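Local coordinates for protein RMD9, mitochondrial (Saccharomyces cerevisiae S288C, PDB 7A9X) that binds a dodecameric motif in the 3'-UTRs of mitochondrial mRNAs and takes part in the processing or stability of those transcripts, at residues F183-K195 against F206-L219. Residues are numbered along the deposited sequence; the frame is centred on the assembly and turned at random.
Sequences FDDDCIRIWEASK and FQEPKVVGFMLPLL. With nucleotides of chain B.
Trp191 NE1 donates a hydrogen bond of 2.9 Å to the backbone oxygen Phe206 O, which lies at the edge of the indole close to its plane. The bond is bent, with 133° at the hydrogen. It illustrates how one large aromatic side chain can tie a helix to the turn and helix that follow it, because the indole also offers both faces to packing. Over one face slides Met215, its CG 3.7 Å from the centroid of the five-membered ring, almost on the ring normal; its SD adds an oblique Met-aromatic contact, and its CE reaches Trp191 CB at 3.6 Å. Lys195 CE lies over the opposite face. A chi1 of 174°, which sets CG opposite the backbone N, carries the Trp191 ring across to residues 206-219, where CZ3 meets Leu219 CD1 at 4.0 Å. This is superhelical packing of the pentatricopeptide repeat kind: helix 184-193, probably part of the first repeat, crosses the 209-219 portion of helix 209-223, probably part of the second, at -129° with axes 10.3 Å apart. Were Trp191 an alanine, Phe206 O would probably lose this donor and a gap would open beside Met215 and Leu219. At one end of the contact Ser194 CB sits over the face of the Phe206 ring in a CH-pi contact, 3.9 Å from its centroid. Toward the other, Cys187 CB rests against Leu218 CD1 at 3.7 Å. Phe178 of helix 168-180 backs Cys187 and Ile190. Near the start of helix 209-223, the extended chain of Lys210 brings NZ to 3.5 Å from N7 of A3 of chain B.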
loop_
_atom_site.group_PDB
_atom_site.type_symbol
_atom_site.label_atom_id
_atom_site.label_comp_id
_atom_site.label_asym_id
_atom_site.label_seq_id
_atom_site.Cartn_x
_atom_site.Cartn_y
_atom_site.Cartn_z
ATOM N N PHE A 183 -13.774 -0.134 -2.102
ATOM C CA PHE A 183 -15.129 -0.599 -2.377
ATOM C C PHE A 183 -15.992 0.551 -2.874
ATOM O O PHE A 183 -17.060 0.820 -2.314
ATOM C CB PHE A 183 -15.748 -1.231 -1.129
ATOM C CG PHE A 183 -15.044 -2.472 -0.666
ATOM C CD1 PHE A 183 -14.468 -3.341 -1.580
ATOM C CD2 PHE A 183 -14.948 -2.766 0.684
ATOM C CE1 PHE A 183 -13.816 -4.485 -1.155
ATOM C CE2 PHE A 183 -14.297 -3.909 1.116
ATOM C CZ PHE A 183 -13.730 -4.769 0.197
ATOM N N ASP A 184 -15.531 1.227 -3.932
ATOM C CA ASP A 184 -16.215 2.424 -4.415
ATOM C C ASP A 184 -17.649 2.121 -4.831
ATOM O O ASP A 184 -18.572 2.868 -4.486
ATOM C CB ASP A 184 -15.439 3.036 -5.583
ATOM C CG ASP A 184 -13.969 3.226 -5.269
ATOM O OD1 ASP A 184 -13.474 2.560 -4.338
ATOM O OD2 ASP A 184 -13.312 4.043 -5.949
ATOM N N ASP A 185 -17.858 1.029 -5.572
ATOM C CA ASP A 185 -19.206 0.696 -6.020
ATOM C C ASP A 185 -20.132 0.405 -4.847
ATOM O O ASP A 185 -21.319 0.753 -4.891
ATOM C CB ASP A 185 -19.165 -0.491 -6.982
ATOM C CG ASP A 185 -18.448 -0.163 -8.279
ATOM O OD1 ASP A 185 -18.063 1.012 -8.467
ATOM O OD2 ASP A 185 -18.270 -1.076 -9.113
ATOM N N ASP A 186 -19.609 -0.215 -3.787
ATOM C CA ASP A 186 -20.424 -0.451 -2.602
ATOM C C ASP A 186 -20.786 0.853 -1.904
ATOM O O ASP A 186 -21.863 0.953 -1.306
ATOM C CB ASP A 186 -19.693 -1.390 -1.643
ATOM C CG ASP A 186 -19.378 -2.735 -2.274
ATOM O OD1 ASP A 186 -18.554 -2.776 -3.213
ATOM O OD2 ASP A 186 -19.954 -3.751 -1.833
ATOM N N CYS A 187 -19.909 1.859 -1.977
ATOM C CA CYS A 187 -20.224 3.161 -1.395
ATOM C C CYS A 187 -21.434 3.792 -2.071
ATOM O O CYS A 187 -22.269 4.415 -1.406
ATOM C CB CYS A 187 -19.017 4.094 -1.500
ATOM S SG CYS A 187 -17.577 3.592 -0.540
ATOM N N ILE A 188 -21.542 3.643 -3.392
ATOM C CA ILE A 188 -22.670 4.222 -4.114
ATOM C C ILE A 188 -23.955 3.476 -3.778
ATOM O O ILE A 188 -25.016 4.088 -3.609
ATOM C CB ILE A 188 -22.383 4.225 -5.626
ATOM C CG1 ILE A 188 -21.067 4.956 -5.910
ATOM C CG2 ILE A 188 -23.526 4.878 -6.387
ATOM C CD1 ILE A 188 -20.741 5.080 -7.383
ATOM N N ARG A 189 -23.880 2.147 -3.661
ATOM C CA ARG A 189 -25.062 1.362 -3.318
ATOM C C ARG A 189 -25.579 1.726 -1.931
ATOM O O ARG A 189 -26.779 1.954 -1.744
ATOM C CB ARG A 189 -24.742 -0.130 -3.389
ATOM C CG ARG A 189 -24.242 -0.609 -4.740
ATOM C CD ARG A 189 -23.701 -2.026 -4.635
ATOM N NE ARG A 189 -22.880 -2.390 -5.785
ATOM C CZ ARG A 189 -22.121 -3.479 -5.848
ATOM N NH1 ARG A 189 -22.073 -4.318 -4.822
ATOM N NH2 ARG A 189 -21.405 -3.728 -6.937
ATOM N N ILE A 190 -24.681 1.779 -0.943
ATOM C CA ILE A 190 -25.088 2.115 0.420
ATOM C C ILE A 190 -25.688 3.513 0.472
ATOM O O ILE A 190 -26.713 3.744 1.126
ATOM C CB ILE A 190 -23.895 1.978 1.385
ATOM C CG1 ILE A 190 -23.461 0.518 1.496
ATOM C CG2 ILE A 190 -24.240 2.542 2.757
ATOM C CD1 ILE A 190 -22.266 0.312 2.410
ATOM N N TRP A 191 -25.064 4.467 -0.221
ATOM C CA TRP A 191 -25.543 5.844 -0.185
ATOM C C TRP A 191 -26.919 5.961 -0.827
ATOM O O TRP A 191 -27.836 6.560 -0.252
ATOM C CB TRP A 191 -24.537 6.766 -0.877
ATOM C CG TRP A 191 -25.005 8.185 -1.016
ATOM C CD1 TRP A 191 -25.143 9.109 -0.020
ATOM C CD2 TRP A 191 -25.386 8.845 -2.230
ATOM N NE1 TRP A 191 -25.593 10.301 -0.538
ATOM C CE2 TRP A 191 -25.749 10.165 -1.892
ATOM C CE3 TRP A 191 -25.457 8.447 -3.569
ATOM C CZ2 TRP A 191 -26.178 11.089 -2.846
ATOM C CZ3 TRP A 191 -25.882 9.364 -4.513
ATOM C CH2 TRP A 191 -26.237 10.669 -4.148
ATOM N N GLU A 192 -27.088 5.381 -2.016
ATOM C CA GLU A 192 -28.362 5.501 -2.709
ATOM C C GLU A 192 -29.436 4.626 -2.076
ATOM O O GLU A 192 -30.628 4.929 -2.202
ATOM C CB GLU A 192 -28.188 5.160 -4.190
ATOM C CG GLU A 192 -28.933 6.106 -5.120
ATOM C CD GLU A 192 -28.068 6.613 -6.257
ATOM O OE1 GLU A 192 -27.078 5.934 -6.606
ATOM O OE2 GLU A 192 -28.371 7.699 -6.795
ATOM N N ALA A 193 -29.046 3.546 -1.392
ATOM C CA ALA A 193 -30.032 2.764 -0.656
ATOM C C ALA A 193 -30.507 3.492 0.594
ATOM O O ALA A 193 -31.591 3.184 1.103
ATOM C CB ALA A 193 -29.464 1.396 -0.284
ATOM N N SER A 194 -29.722 4.448 1.096
ATOM C CA SER A 194 -30.152 5.244 2.237
ATOM C C SER A 194 -31.314 6.163 1.888
ATOM O O SER A 194 -32.015 6.623 2.794
ATOM C CB SER A 194 -28.984 6.070 2.775
ATOM O OG SER A 194 -28.558 7.017 1.811
ATOM N N LYS A 195 -31.530 6.444 0.600
ATOM C CA LYS A 195 -32.661 7.278 0.208
ATOM C C LYS A 195 -33.984 6.612 0.566
ATOM O O LYS A 195 -34.907 7.270 1.062
ATOM C CB LYS A 195 -32.599 7.577 -1.291
ATOM C CG LYS A 195 -31.354 8.327 -1.741
ATOM C CD LYS A 195 -31.373 8.544 -3.247
ATOM C CE LYS A 195 -30.145 9.305 -3.710
ATOM N NZ LYS A 195 -30.124 9.463 -5.188
ATOM N N PHE A 206 -27.644 10.996 5.356
ATOM C CA PHE A 206 -26.867 10.614 4.183
ATOM C C PHE A 206 -26.976 11.621 3.044
ATOM O O PHE A 206 -26.237 11.498 2.062
ATOM C CB PHE A 206 -27.299 9.234 3.684
ATOM C CG PHE A 206 -26.632 8.088 4.400
ATOM C CD1 PHE A 206 -27.125 7.626 5.610
ATOM C CD2 PHE A 206 -25.522 7.462 3.852
ATOM C CE1 PHE A 206 -26.517 6.569 6.266
ATOM C CE2 PHE A 206 -24.908 6.405 4.502
ATOM C CZ PHE A 206 -25.406 5.958 5.711
ATOM N N GLN A 207 -27.871 12.602 3.146
ATOM C CA GLN A 207 -28.014 13.643 2.139
ATOM C C GLN A 207 -27.427 14.974 2.585
ATOM O O GLN A 207 -27.547 15.968 1.860
ATOM C CB GLN A 207 -29.487 13.817 1.765
ATOM C CG GLN A 207 -30.117 12.561 1.187
ATOM C CD GLN A 207 -29.432 12.107 -0.087
ATOM O OE1 GLN A 207 -28.989 12.925 -0.894
ATOM N NE2 GLN A 207 -29.336 10.794 -0.271
ATOM N N GLU A 208 -26.800 15.016 3.757
ATOM C CA GLU A 208 -26.183 16.238 4.241
ATOM C C GLU A 208 -25.020 16.646 3.336
ATOM O O GLU A 208 -24.413 15.799 2.674
ATOM C CB GLU A 208 -25.695 16.050 5.676
ATOM C CG GLU A 208 -26.820 15.882 6.688
ATOM C CD GLU A 208 -26.313 15.676 8.101
ATOM O OE1 GLU A 208 -27.064 15.106 8.922
ATOM O OE2 GLU A 208 -25.167 16.083 8.390
ATOM N N PRO A 209 -24.696 17.945 3.288
ATOM C CA PRO A 209 -23.658 18.411 2.349
ATOM C C PRO A 209 -22.316 17.713 2.492
ATOM O O PRO A 209 -21.655 17.452 1.477
ATOM C CB PRO A 209 -23.553 19.908 2.673
ATOM C CG PRO A 209 -24.902 20.270 3.186
ATOM C CD PRO A 209 -25.392 19.066 3.943
ATOM N N LYS A 210 -21.881 17.405 3.717
ATOM C CA LYS A 210 -20.572 16.779 3.871
ATOM C C LYS A 210 -20.571 15.346 3.358
ATOM O O LYS A 210 -19.523 14.844 2.936
ATOM C CB LYS A 210 -20.117 16.830 5.329
ATOM C CG LYS A 210 -21.023 16.127 6.325
ATOM C CD LYS A 210 -20.403 16.196 7.711
ATOM C CE LYS A 210 -21.369 15.763 8.795
ATOM N NZ LYS A 210 -20.767 15.950 10.147
ATOM N N VAL A 211 -21.725 14.676 3.379
ATOM C CA VAL A 211 -21.816 13.349 2.783
ATOM C C VAL A 211 -21.854 13.455 1.263
ATOM O O VAL A 211 -21.251 12.638 0.555
ATOM C CB VAL A 211 -23.043 12.596 3.331
ATOM C CG1 VAL A 211 -23.078 11.173 2.793
ATOM C CG2 VAL A 211 -23.038 12.595 4.852
ATOM N N VAL A 212 -22.564 14.456 0.739
ATOM C CA VAL A 212 -22.572 14.685 -0.704
ATOM C C VAL A 212 -21.167 15.007 -1.197
ATOM O O VAL A 212 -20.753 14.558 -2.273
ATOM C CB VAL A 212 -23.566 15.806 -1.066
ATOM C CG1 VAL A 212 -23.557 16.063 -2.568
ATOM C CG2 VAL A 212 -24.964 15.451 -0.588
ATOM N N GLY A 213 -20.412 15.781 -0.412
ATOM C CA GLY A 213 -19.048 16.105 -0.794
ATOM C C GLY A 213 -18.184 14.874 -0.983
ATOM O O GLY A 213 -17.416 14.789 -1.942
ATOM N N PHE A 214 -18.295 13.901 -0.073
ATOM C CA PHE A 214 -17.565 12.654 -0.267
ATOM C C PHE A 214 -18.031 11.932 -1.519
ATOM O O PHE A 214 -17.227 11.275 -2.190
ATOM C CB PHE A 214 -17.724 11.727 0.940
ATOM C CG PHE A 214 -17.229 10.327 0.686
ATOM C CD1 PHE A 214 -15.898 10.005 0.891
ATOM C CD2 PHE A 214 -18.084 9.343 0.207
ATOM C CE1 PHE A 214 -15.432 8.728 0.641
ATOM C CE2 PHE A 214 -17.622 8.067 -0.051
ATOM C CZ PHE A 214 -16.295 7.758 0.170
ATOM N N MET A 215 -19.323 12.032 -1.841
ATOM C CA MET A 215 -19.888 11.222 -2.913
ATOM C C MET A 215 -19.575 11.776 -4.296
ATOM O O MET A 215 -19.484 11.002 -5.256
ATOM C CB MET A 215 -21.401 11.095 -2.726
ATOM C CG MET A 215 -21.785 9.995 -1.760
ATOM S SD MET A 215 -21.223 8.403 -2.389
ATOM C CE MET A 215 -21.025 7.481 -0.873
ATOM N N LEU A 216 -19.397 13.094 -4.413
ATOM C CA LEU A 216 -19.194 13.710 -5.723
ATOM C C LEU A 216 -18.051 13.084 -6.515
ATOM O O LEU A 216 -18.259 12.767 -7.697
ATOM C CB LEU A 216 -18.998 15.221 -5.557
ATOM C CG LEU A 216 -20.194 16.019 -5.044
ATOM C CD1 LEU A 216 -19.814 17.472 -4.818
ATOM C CD2 LEU A 216 -21.361 15.911 -6.012
ATOM N N PRO A 217 -16.849 12.878 -5.958
ATOM C CA PRO A 217 -15.794 12.237 -6.763
ATOM C C PRO A 217 -16.149 10.836 -7.229
ATOM O O PRO A 217 -15.731 10.435 -8.324
ATOM C CB PRO A 217 -14.590 12.226 -5.812
ATOM C CG PRO A 217 -14.851 13.338 -4.865
ATOM C CD PRO A 217 -16.331 13.321 -4.653
ATOM N N LEU A 218 -16.907 10.075 -6.437
ATOM C CA LEU A 218 -17.316 8.743 -6.874
ATOM C C LEU A 218 -18.373 8.824 -7.967
ATOM O O LEU A 218 -18.380 8.003 -8.893
ATOM C CB LEU A 218 -17.836 7.931 -5.689
ATOM C CG LEU A 218 -16.868 7.693 -4.531
ATOM C CD1 LEU A 218 -17.486 6.736 -3.526
ATOM C CD2 LEU A 218 -15.537 7.161 -5.036
ATOM N N LEU A 219 -19.274 9.804 -7.877
ATOM C CA LEU A 219 -20.318 9.945 -8.887
ATOM C C LEU A 219 -19.743 10.423 -10.214
ATOM O O LEU A 219 -20.178 9.975 -11.282
ATOM C CB LEU A 219 -21.402 10.905 -8.394
ATOM C CG LEU A 219 -22.160 10.466 -7.140
ATOM C CD1 LEU A 219 -23.277 11.444 -6.811
ATOM C CD2 LEU A 219 -22.711 9.058 -7.313
ATOM P P A B 3 -16.680 19.029 10.460
ATOM O OP1 A B 3 -15.502 19.264 9.586
ATOM O OP2 A B 3 -17.927 18.465 9.883
ATOM O "O5'" A B 3 -16.219 18.070 11.643
ATOM C "C5'" A B 3 -15.054 18.353 12.401
ATOM C "C4'" A B 3 -14.961 17.451 13.603
ATOM O "O4'" A B 3 -16.096 17.685 14.474
ATOM C "C3'" A B 3 -15.014 15.958 13.312
ATOM O "O3'" A B 3 -13.752 15.441 12.920
ATOM C "C2'" A B 3 -15.539 15.378 14.620
ATOM O "O2'" A B 3 -14.496 15.270 15.578
ATOM C "C1'" A B 3 -16.502 16.476 15.077
ATOM N N9 A B 3 -17.896 16.203 14.679
ATOM C C8 A B 3 -18.531 16.579 13.521
ATOM N N7 A B 3 -19.781 16.189 13.452
ATOM C C5 A B 3 -19.983 15.511 14.647
ATOM C C6 A B 3 -21.103 14.855 15.186
ATOM N N6 A B 3 -22.281 14.769 14.565
ATOM N N1 A B 3 -20.971 14.279 16.402
ATOM C C2 A B 3 -19.790 14.362 17.026
ATOM N N3 A B 3 -18.666 14.951 16.624
ATOM C C4 A B 3 -18.830 15.511 15.413
#